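Local coordinates for protein TRAP-type C4-dicarboxylate:H+ symport system substrate-binding component DctP (Shewanella oneidensis, PDB 4MX6) that binds succinate and probably delivers it, as the periplasmic solute-binding component, to a TRAP-type C4-dicarboxylate:proton symporter, at residues Ala46-Pro50 / Lys51-Ala55; Ile274-Gly277 / Asn278-Ala282; Ala88-Leu92 / Asn93-Phe97; Glu60-Glu63 / Gln64-Gly68. All blocks are in the same frame, centred on the assembly; numbering follows the deposited sequence.

Interaction 1. Residues Ala46-Pro50 / Lys51-Ala55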
loop_
_atom_site.group_PDB
_atom_site.type_symbol
_atom_site.label_atom_id
_atom_site.label_comp_id
_atom_site.label_asym_id
_atom_site.label_seq_id
_atom_site.Cartn_x
_atom_site.Cartn_y
_atom_site.Cartn_z
ATOM N N ALA A 46 -4.011 9.200 6.738
ATOM C CA ALA A 46 -4.047 10.002 7.954
ATOM C C ALA A 46 -2.639 10.142 8.544
ATOM O O ALA A 46 -1.744 9.349 8.269
ATOM C CB ALA A 46 -4.986 9.380 8.968
ATOM N N GLU A 47 -2.448 11.152 9.375
ATOM C CA GLU A 47 -1.150 11.389 9.988
ATOM C C GLU A 47 -0.725 10.244 10.906
ATOM O O GLU A 47 0.451 9.854 10.917
ATOM C CB GLU A 47 -1.203 12.703 10.778
ATOM C CG GLU A 47 0.055 12.987 11.570
ATOM C CD GLU A 47 0.165 14.417 12.016
ATOM O OE1 GLU A 47 -0.084 15.322 11.180
ATOM O OE2 GLU A 47 0.552 14.629 13.184
ATOM N N ASN A 48 -1.665 9.689 11.661
ATOM C CA ASN A 48 -1.327 8.763 12.736
ATOM C C ASN A 48 -1.367 7.313 12.223
ATOM O O ASN A 48 -2.188 6.490 12.644
ATOM C CB ASN A 48 -2.218 8.988 13.963
ATOM C CG ASN A 48 -2.019 10.364 14.574
ATOM O OD1 ASN A 48 -1.096 11.097 14.211
ATOM N ND2 ASN A 48 -2.868 10.711 15.523
ATOM N N THR A 49 -0.440 7.041 11.308
ATOM C CA THR A 49 -0.346 5.800 10.535
ATOM C C THR A 49 1.132 5.552 10.228
ATOM O O THR A 49 1.944 6.461 10.390
ATOM C CB THR A 49 -1.058 5.940 9.183
ATOM O OG1 THR A 49 -0.428 6.978 8.416
ATOM C CG2 THR A 49 -2.550 6.233 9.344
ATOM N N PRO A 50 1.496 4.351 9.749
ATOM C CA PRO A 50 2.918 4.150 9.421
ATOM C C PRO A 50 3.455 5.146 8.380
ATOM O O PRO A 50 4.547 5.697 8.587
ATOM C CB PRO A 50 2.985 2.697 8.930
ATOM C CG PRO A 50 1.548 2.281 8.696
ATOM C CD PRO A 50 0.742 3.092 9.666
ATOM N N LYS A 51 2.735 5.389 7.282
ATOM C CA LYS A 51 3.244 6.324 6.281
ATOM C C LYS A 51 3.197 7.760 6.791
ATOM O O LYS A 51 4.120 8.539 6.529
ATOM C CB LYS A 51 2.479 6.176 4.964
ATOM C CG LYS A 51 2.877 7.181 3.902
ATOM C CD LYS A 51 2.512 6.735 2.489
ATOM C CE LYS A 51 1.050 6.345 2.367
ATOM N NZ LYS A 51 0.721 5.934 0.976
ATOM N N GLY A 52 2.137 8.125 7.513
ATOM C CA GLY A 52 2.065 9.464 8.075
ATOM C C GLY A 52 3.243 9.765 8.993
ATOM O O GLY A 52 3.812 10.875 8.986
ATOM N N GLN A 53 3.589 8.793 9.821
ATOM C CA GLN A 53 4.690 8.937 10.760
ATOM C C GLN A 53 6.048 8.875 10.066
ATOM O O GLN A 53 6.969 9.600 10.452
ATOM C CB GLN A 53 4.594 7.887 11.864
ATOM C CG GLN A 53 3.380 8.070 12.771
ATOM C CD GLN A 53 3.389 9.403 13.468
ATOM O OE1 GLN A 53 4.198 9.632 14.365
ATOM N NE2 GLN A 53 2.486 10.286 13.063
ATOM N N MET A 54 6.197 8.016 9.056
ATOM C CA MET A 54 7.429 7.989 8.260
ATOM C C MET A 54 7.693 9.369 7.660
ATOM O O MET A 54 8.816 9.876 7.713
ATOM C CB MET A 54 7.340 6.917 7.173
ATOM C CG MET A 54 8.498 6.920 6.191
ATOM S SD MET A 54 8.153 7.947 4.762
ATOM C CE MET A 54 9.763 7.983 3.989
ATOM N N ALA A 55 6.664 9.994 7.089
ATOM C CA ALA A 55 6.858 11.281 6.428
ATOM C C ALA A 55 7.271 12.352 7.444
ATOM O O ALA A 55 8.154 13.172 7.166
ATOM C CB ALA A 55 5.592 11.684 5.683
HETATM O O HOH W 1 1.994 12.749 14.512
#

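Interaction 2. Residues Ile274-Gly277 / Asn278-Ala282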
loop_
_atom_site.group_PDB
_atom_site.type_symbol
_atom_site.label_atom_id
_atom_site.label_comp_id
_atom_site.label_asym_id
_atom_site.label_seq_id
_atom_site.Cartn_x
_atom_site.Cartn_y
_atom_site.Cartn_z
ATOM N N ILE A 274 12.049 5.275 7.134
ATOM C CA ILE A 274 11.408 4.044 6.683
ATOM C C ILE A 274 11.511 2.983 7.782
ATOM O O ILE A 274 10.540 2.270 8.057
ATOM C CB ILE A 274 12.023 3.549 5.359
ATOM C CG1 ILE A 274 11.573 4.460 4.221
ATOM C CG2 ILE A 274 11.634 2.093 5.105
ATOM C CD1 ILE A 274 12.239 4.191 2.882
ATOM N N ALA A 275 12.670 2.865 8.429
ATOM C CA ALA A 275 12.801 1.902 9.513
ATOM C C ALA A 275 11.794 2.188 10.627
ATOM O O ALA A 275 11.157 1.276 11.166
ATOM C CB ALA A 275 14.238 1.872 10.054
ATOM N N LEU A 276 11.652 3.459 10.983
ATOM C CA LEU A 276 10.687 3.828 12.000
ATOM C C LEU A 276 9.266 3.523 11.514
ATOM O O LEU A 276 8.454 2.964 12.256
ATOM C CB LEU A 276 10.834 5.305 12.383
ATOM C CG LEU A 276 9.834 5.750 13.458
ATOM C CD1 LEU A 276 9.954 4.908 14.718
ATOM C CD2 LEU A 276 10.015 7.192 13.806
ATOM N N GLY A 277 8.955 3.889 10.274
ATOM C CA GLY A 277 7.639 3.610 9.733
ATOM C C GLY A 277 7.292 2.135 9.742
ATOM O O GLY A 277 6.152 1.772 10.010
ATOM N N ASN A 278 8.268 1.285 9.444
ATOM C CA ASN A 278 8.037 -0.153 9.462
ATOM C C ASN A 278 7.694 -0.645 10.868
ATOM O O ASN A 278 6.849 -1.530 11.046
ATOM C CB ASN A 278 9.258 -0.898 8.927
ATOM C CG ASN A 278 9.398 -0.807 7.427
ATOM O OD1 ASN A 278 8.482 -0.401 6.714
ATOM N ND2 ASN A 278 10.561 -1.227 6.934
ATOM N N LYS A 279 8.375 -0.110 11.871
ATOM C CA LYS A 279 8.083 -0.451 13.262
ATOM C C LYS A 279 6.663 -0.021 13.621
ATOM O O LYS A 279 5.893 -0.789 14.192
ATOM C CB LYS A 279 9.119 0.208 14.170
ATOM C CG LYS A 279 8.927 -0.042 15.636
ATOM C CD LYS A 279 10.149 0.431 16.402
ATOM C CE LYS A 279 10.036 0.213 17.892
ATOM N NZ LYS A 279 9.112 1.179 18.544
ATOM N N ILE A 280 6.315 1.213 13.267
ATOM C CA ILE A 280 4.971 1.725 13.501
ATOM C C ILE A 280 3.934 0.851 12.789
ATOM O O ILE A 280 2.889 0.540 13.360
ATOM C CB ILE A 280 4.830 3.200 13.042
ATOM C CG1 ILE A 280 5.718 4.128 13.884
ATOM C CG2 ILE A 280 3.377 3.667 13.126
ATOM C CD1 ILE A 280 5.176 4.428 15.277
ATOM N N ALA A 281 4.216 0.434 11.560
ATOM C CA ALA A 281 3.264 -0.388 10.812
ATOM C C ALA A 281 2.891 -1.635 11.606
ATOM O O ALA A 281 1.719 -2.004 11.711
ATOM C CB ALA A 281 3.820 -0.767 9.458
ATOM N N ALA A 282 3.891 -2.297 12.173
ATOM C CA ALA A 282 3.657 -3.525 12.903
ATOM C C ALA A 282 2.908 -3.222 14.197
ATOM O O ALA A 282 2.028 -3.970 14.613
ATOM C CB ALA A 282 4.975 -4.213 13.200
#

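Interaction 3. Residues Ala88-Leu92 / Asn93-Phe97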
loop_
_atom_site.group_PDB
_atom_site.type_symbol
_atom_site.label_atom_id
_atom_site.label_comp_id
_atom_site.label_asym_id
_atom_site.label_seq_id
_atom_site.Cartn_x
_atom_site.Cartn_y
_atom_site.Cartn_z
ATOM N N ALA A 88 2.037 11.931 -11.630
ATOM C CA ALA A 88 2.204 13.001 -12.603
ATOM C C ALA A 88 2.831 14.234 -11.933
ATOM O O ALA A 88 3.760 14.840 -12.483
ATOM C CB ALA A 88 0.882 13.350 -13.246
ATOM N N ALA A 89 2.350 14.589 -10.745
ATOM C CA ALA A 89 2.910 15.715 -10.007
ATOM C C ALA A 89 4.396 15.509 -9.678
ATOM O O ALA A 89 5.200 16.435 -9.794
ATOM C CB ALA A 89 2.110 15.961 -8.751
ATOM N N LEU A 90 4.749 14.300 -9.268
ATOM C CA LEU A 90 6.137 13.956 -8.979
ATOM C C LEU A 90 7.026 14.229 -10.195
ATOM O O LEU A 90 8.085 14.869 -10.092
ATOM C CB LEU A 90 6.240 12.485 -8.579
ATOM C CG LEU A 90 7.645 12.050 -8.193
ATOM C CD1 LEU A 90 8.053 12.603 -6.833
ATOM C CD2 LEU A 90 7.716 10.538 -8.217
ATOM N N LEU A 91 6.599 13.749 -11.357
ATOM C CA LEU A 91 7.413 13.877 -12.566
ATOM C C LEU A 91 7.498 15.315 -13.069
ATOM O O LEU A 91 8.469 15.680 -13.727
ATOM C CB LEU A 91 6.921 12.920 -13.659
ATOM C CG LEU A 91 7.226 11.455 -13.313
ATOM C CD1 LEU A 91 6.502 10.506 -14.246
ATOM C CD2 LEU A 91 8.733 11.185 -13.344
ATOM N N LEU A 92 6.504 16.131 -12.742
ATOM C CA LEU A 92 6.564 17.565 -13.002
ATOM C C LEU A 92 7.415 18.334 -11.987
ATOM O O LEU A 92 7.658 19.523 -12.164
ATOM C CB LEU A 92 5.160 18.158 -12.994
ATOM C CG LEU A 92 4.200 17.723 -14.104
ATOM C CD1 LEU A 92 2.830 18.339 -13.856
ATOM C CD2 LEU A 92 4.712 18.108 -15.485
ATOM N N ASN A 93 7.867 17.653 -10.941
ATOM C CA ASN A 93 8.552 18.281 -9.808
ATOM C C ASN A 93 7.659 19.264 -9.045
ATOM O O ASN A 93 8.160 20.213 -8.429
ATOM C CB ASN A 93 9.887 18.915 -10.217
ATOM C CG ASN A 93 10.850 19.049 -9.046
ATOM O OD1 ASN A 93 10.894 18.210 -8.150
ATOM N ND2 ASN A 93 11.626 20.123 -9.044
ATOM N N ASP A 94 6.347 18.998 -9.048
ATOM C CA ASP A 94 5.427 19.714 -8.166
ATOM C C ASP A 94 5.400 19.101 -6.764
ATOM O O ASP A 94 4.856 19.696 -5.841
ATOM C CB ASP A 94 4.029 19.724 -8.765
ATOM C CG ASP A 94 3.889 20.702 -9.907
ATOM O OD1 ASP A 94 4.678 21.676 -9.976
ATOM O OD2 ASP A 94 2.943 20.518 -10.711
ATOM N N VAL A 95 5.987 17.914 -6.623
ATOM C CA VAL A 95 6.196 17.267 -5.329
ATOM C C VAL A 95 7.502 16.482 -5.498
ATOM O O VAL A 95 7.823 16.083 -6.615
ATOM C CB VAL A 95 4.971 16.371 -4.923
ATOM C CG1 VAL A 95 4.754 15.213 -5.892
ATOM C CG2 VAL A 95 5.090 15.870 -3.507
ATOM N N GLN A 96 8.242 16.281 -4.413
ATOM C CA GLN A 96 9.571 15.680 -4.480
ATOM C C GLN A 96 9.606 14.232 -3.971
ATOM O O GLN A 96 10.443 13.452 -4.419
ATOM C CB GLN A 96 10.575 16.548 -3.711
ATOM C CG GLN A 96 10.945 17.825 -4.456
ATOM C CD GLN A 96 9.796 18.811 -4.568
ATOM O OE1 GLN A 96 9.193 19.207 -3.566
ATOM N NE2 GLN A 96 9.493 19.225 -5.790
ATOM N N PHE A 97 8.720 13.877 -3.042
ATOM C CA PHE A 97 8.595 12.505 -2.547
ATOM C C PHE A 97 7.133 12.124 -2.440
ATOM O O PHE A 97 6.327 12.905 -1.953
ATOM C CB PHE A 97 9.264 12.325 -1.168
ATOM C CG PHE A 97 10.749 12.543 -1.191
ATOM C CD1 PHE A 97 11.629 11.526 -1.507
ATOM C CD2 PHE A 97 11.275 13.801 -0.941
ATOM C CE1 PHE A 97 13.006 11.758 -1.542
ATOM C CE2 PHE A 97 12.642 14.026 -0.994
ATOM C CZ PHE A 97 13.487 13.006 -1.300
#

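Interaction 4. Residues Glu60-Glu63 / Gln64-Gly68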
loop_
_atom_site.group_PDB
_atom_site.type_symbol
_atom_site.label_atom_id
_atom_site.label_comp_id
_atom_site.label_asym_id
_atom_site.label_seq_id
_atom_site.Cartn_x
_atom_site.Cartn_y
_atom_site.Cartn_z
ATOM N N GLU A 60 11.506 15.660 10.345
ATOM C CA GLU A 60 12.238 15.951 11.567
ATOM C C GLU A 60 13.735 15.756 11.369
ATOM O O GLU A 60 14.539 16.608 11.751
ATOM C CB GLU A 60 11.722 15.069 12.709
ATOM C CG GLU A 60 10.328 15.458 13.165
ATOM C CD GLU A 60 9.653 14.438 14.055
ATOM O OE1 GLU A 60 10.371 13.579 14.590
ATOM O OE2 GLU A 60 8.408 14.522 14.224
ATOM N N LEU A 61 14.112 14.650 10.737
ATOM C CA LEU A 61 15.526 14.339 10.563
ATOM C C LEU A 61 16.193 15.302 9.594
ATOM O O LEU A 61 17.332 15.723 9.822
ATOM C CB LEU A 61 15.732 12.892 10.116
ATOM C CG LEU A 61 15.331 11.838 11.144
ATOM C CD1 LEU A 61 15.691 10.487 10.577
ATOM C CD2 LEU A 61 16.016 12.063 12.472
ATOM N N VAL A 62 15.517 15.651 8.500
ATOM C CA VAL A 62 16.126 16.578 7.551
ATOM C C VAL A 62 16.337 17.930 8.216
ATOM O O VAL A 62 17.394 18.556 8.076
ATOM C CB VAL A 62 15.267 16.721 6.267
ATOM C CG1 VAL A 62 15.733 17.906 5.419
ATOM C CG2 VAL A 62 15.312 15.434 5.450
ATOM N N GLU A 63 15.341 18.397 8.947
ATOM C CA GLU A 63 15.436 19.733 9.498
ATOM C C GLU A 63 16.446 19.784 10.651
ATOM O O GLU A 63 17.059 20.820 10.878
ATOM C CB GLU A 63 14.034 20.254 9.829
ATOM C CG GLU A 63 13.275 20.521 8.514
ATOM C CD GLU A 63 11.776 20.473 8.631
ATOM O OE1 GLU A 63 11.272 19.918 9.627
ATOM O OE2 GLU A 63 11.086 21.029 7.742
ATOM N N GLN A 64 16.642 18.667 11.354
ATOM C CA GLN A 64 17.694 18.565 12.360
ATOM C C GLN A 64 19.090 18.563 11.769
ATOM O O GLN A 64 19.991 19.181 12.323
ATOM C CB GLN A 64 17.549 17.275 13.145
ATOM C CG GLN A 64 16.367 17.267 14.077
ATOM C CD GLN A 64 15.971 15.864 14.470
ATOM O OE1 GLN A 64 16.815 14.974 14.569
ATOM N NE2 GLN A 64 14.684 15.650 14.681
ATOM N N ARG A 65 19.276 17.840 10.666
ATOM C CA ARG A 65 20.608 17.567 10.129
ATOM C C ARG A 65 21.060 18.572 9.083
ATOM O O ARG A 65 22.266 18.724 8.870
ATOM C CB ARG A 65 20.671 16.140 9.580
ATOM C CG ARG A 65 20.365 15.117 10.653
ATOM C CD ARG A 65 20.250 13.695 10.131
ATOM N NE ARG A 65 19.909 12.800 11.230
ATOM C CZ ARG A 65 19.781 11.482 11.136
ATOM N NH1 ARG A 65 19.947 10.861 9.974
ATOM N NH2 ARG A 65 19.475 10.780 12.220
ATOM N N LEU A 66 20.107 19.266 8.461
ATOM C CA LEU A 66 20.391 20.260 7.425
ATOM C C LEU A 66 19.665 21.582 7.697
ATOM O O LEU A 66 19.027 22.146 6.809
ATOM C CB LEU A 66 19.961 19.724 6.061
ATOM C CG LEU A 66 20.719 18.471 5.601
ATOM C CD1 LEU A 66 19.998 17.790 4.448
ATOM C CD2 LEU A 66 22.139 18.827 5.190
ATOM N N PRO A 67 19.774 22.094 8.927
ATOM C CA PRO A 67 19.005 23.295 9.273
ATOM C C PRO A 67 19.348 24.483 8.393
ATOM O O PRO A 67 20.525 24.803 8.177
ATOM C CB PRO A 67 19.396 23.561 10.730
ATOM C CG PRO A 67 20.698 22.871 10.919
ATOM C CD PRO A 67 20.642 21.658 10.031
ATOM N N GLY A 68 18.309 25.133 7.882
ATOM C CA GLY A 68 18.474 26.289 7.029
ATOM C C GLY A 68 18.806 25.967 5.586
ATOM O O GLY A 68 18.816 26.866 4.744
HETATM O O HOH W 2 13.088 13.035 15.185
#

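Interaction 1. Residues Ala46-Pro50 / Lys51-Ala55
Thr49 OG1 is held by two bonds: it donates to Ala46 O at 2.7 Å and accepts from Gly52 N at 3.0 Å. The second is the capping bond of Thr49, the N-cap residue of the helix that Pro50 opens. OG1 reaches both because chi1 (61°) sets it between the backbone N and the carbonyl carbon. A valine here would probably leave the amide of Gly52 without its cap and Ala46 O without its donor, freeing the loop to shift. Gln53 closes the turn from the other end. Folded back at chi2 (-60°), it brings NE2 over Glu47 O, 3.0 Å away; the donor stands well above the carbonyl plane, but the N-H points almost straight at the oxygen (171°). A water accepts from the same NE2 and donates to Glu47 OE2. Gly52 CA lies 3.3 Å from Glu47 O, where a side-chain carbon would clash. Lys51, a succinate-binding residue, turns its ammonium to Ala99 O, a succinate oxygen and the ring of Tyr246. The cap thus ends the loop after strand 37-42 and starts helix 50-65, with Thr49 and Pro50 against helix 221-226 and Pro50 and Met54 against helix 260-295.

Interaction 2. Residues Ile274-Gly277 / Asn278-Ala282
Four consecutive i to i+4 backbone bonds, from Asn278 N to Ile274 O through Ala281 N to Gly277 O, carry regular alpha-helical geometry across Ile274-Ala282, in the middle of the long helix 260-295. The straightest joins Ile280 N to Leu276 O, with 171° at the hydrogen. Asn278 lies alongside Ile274, one turn back, the two side chains pointing the same way. With CG anti to the carbonyl carbon (chi1 -75°), the carboxamide folds back over its own turn: CG comes within 3.3 Å of Ile274 O, and ND2 rests 3.9 Å from the methyl CG2 of Ile274. Its other end is engaged by strand 148-158, where OD1 accepts from the backbone N of His155. A leucine in its place would probably leave that amide without its acceptor and loosen the tie between helix and strand. Gly277 puts no side chain on this buried surface, and Ile274 packs on Met54 of helix 50-65. This is plain helix-to-helix and helix-to-strand packing, lying behind the succinate-binding residues Lys51 and Tyr246. On the outer part of the helix, Lys279 runs extended until it bends at its last torsion and forms a salt bridge with Glu283, one turn on. Ile280 is modelled in two conformers, and its loose contact with Leu276 holds for one of them. Ala281 also faces His155 and, being small, lets Pro50 of helix 50-65 come close; its CB sits 3.5 Å from Gly277 O.

Interaction 3. Residues Ala88-Leu92 / Asn93-Phe97
Asp94 N donates to Ala89 O at 2.9 Å and Asn93 N to Leu90 O, the two backward bonds of a Schellman motif that ends helix 86-91, with Asn93 at positive phi (63°). The hydrophobic side of the turn is made by Val95. Its CG1, placed between the backbone N and the carbonyl carbon (chi1 63°), dips toward the last helical turn, meeting Ala89 CB at 4.0 Å and Leu90 CB at 4.1 Å. Leu90 answers from the helix, sending CD1 along the departing chain, 3.5 Å from both Val95 O and Gln96 O. On the outer side, Leu92 and Asp94 lie side by side, the carboxylate OD2 only grazing Leu92 CD1. Beyond the turn the chain joins strand 37-42 by backbone bonds. Gln96 OE1 accepts from Lys40 N, Gln96 packs on Phe254, and Phe97 meets Phe58 edge to face. Gln96 is bent at chi2 (68°), which returns its amide to Asn93: NE2 donates to Asn93 OD1 at 2.9 Å, the oxygen lying in the glutamine amide plane while the nitrogen stands above the carbonyl plane of the asparagine.

Interaction 4. Residues Glu60-Glu63 / Gln64-Gly68
Leu61 and Arg65 lie side by side, pointing the same way along the last turns of helix 50-65, the helix of a beta-alpha-beta unit with strands 37-42 and 70-75. The arginine, extended from CG to NE, slides its aliphatic part past Leu61 O and brings one face of its guanidinium against the leucine methyls, which lie toward its rim, with Leu61 CD2 3.7 Å from Arg65 NH2. From there the guanidinium reaches helix 260-295, where NH2 makes a salt bridge with Glu272, a residue on which Leu61 also packs. Gln64 crosses the same leucine at a slant, its OE1 3.7 Å from Leu61 CD2. Its extended chain runs back along the preceding turn, CG beside the backbone N (chi1 -71°), and CG comes within 3.0 Å of Glu60 O. Val62 and Leu66 supply the buried side: their methyls meet loosely, Val62 leaning on Tyr70 and Val72 of strand 70-75 and Leu66 on Val265 and Ile266. Glu63 turns to that strand as well, OE2 accepting from Thr71 and Val72 N and pairing with Lys59. The last helical bonds converge on Val62 O, which takes Leu66 N at 2.8 Å and a weak second bond from Arg65 N. Leu66 then leaves helical geometry, and Pro67 rests against Glu63 O. At the exposed edge a water joins the two outer side chains, donating to Glu60 OE1 at 2.8 Å and accepting from Gln64 NE2 at 3.1 Å.

Overall arrangement
Interactions 1 and 4 stand at opposite ends of helix 50-65, their centres about 19 Å apart. The start is capped by the side chain of buried Thr49, next to the succinate-binding Lys51; the end, away from the annotated sites, is more exposed and relies on Leu61-Arg65 packing and a salt bridge to helix 260-295. A water bridges side chains at both. Interaction 2 holds the middle of that long helix against the first end: Pro50 CB lies 3.6 Å from Ala281 CB, and Met54 meets Ile274. Interaction 3 touches none of the others, finishing a different helix with a Schellman turn before its chain joins strand 37-42. All four mix buried and exposed residues.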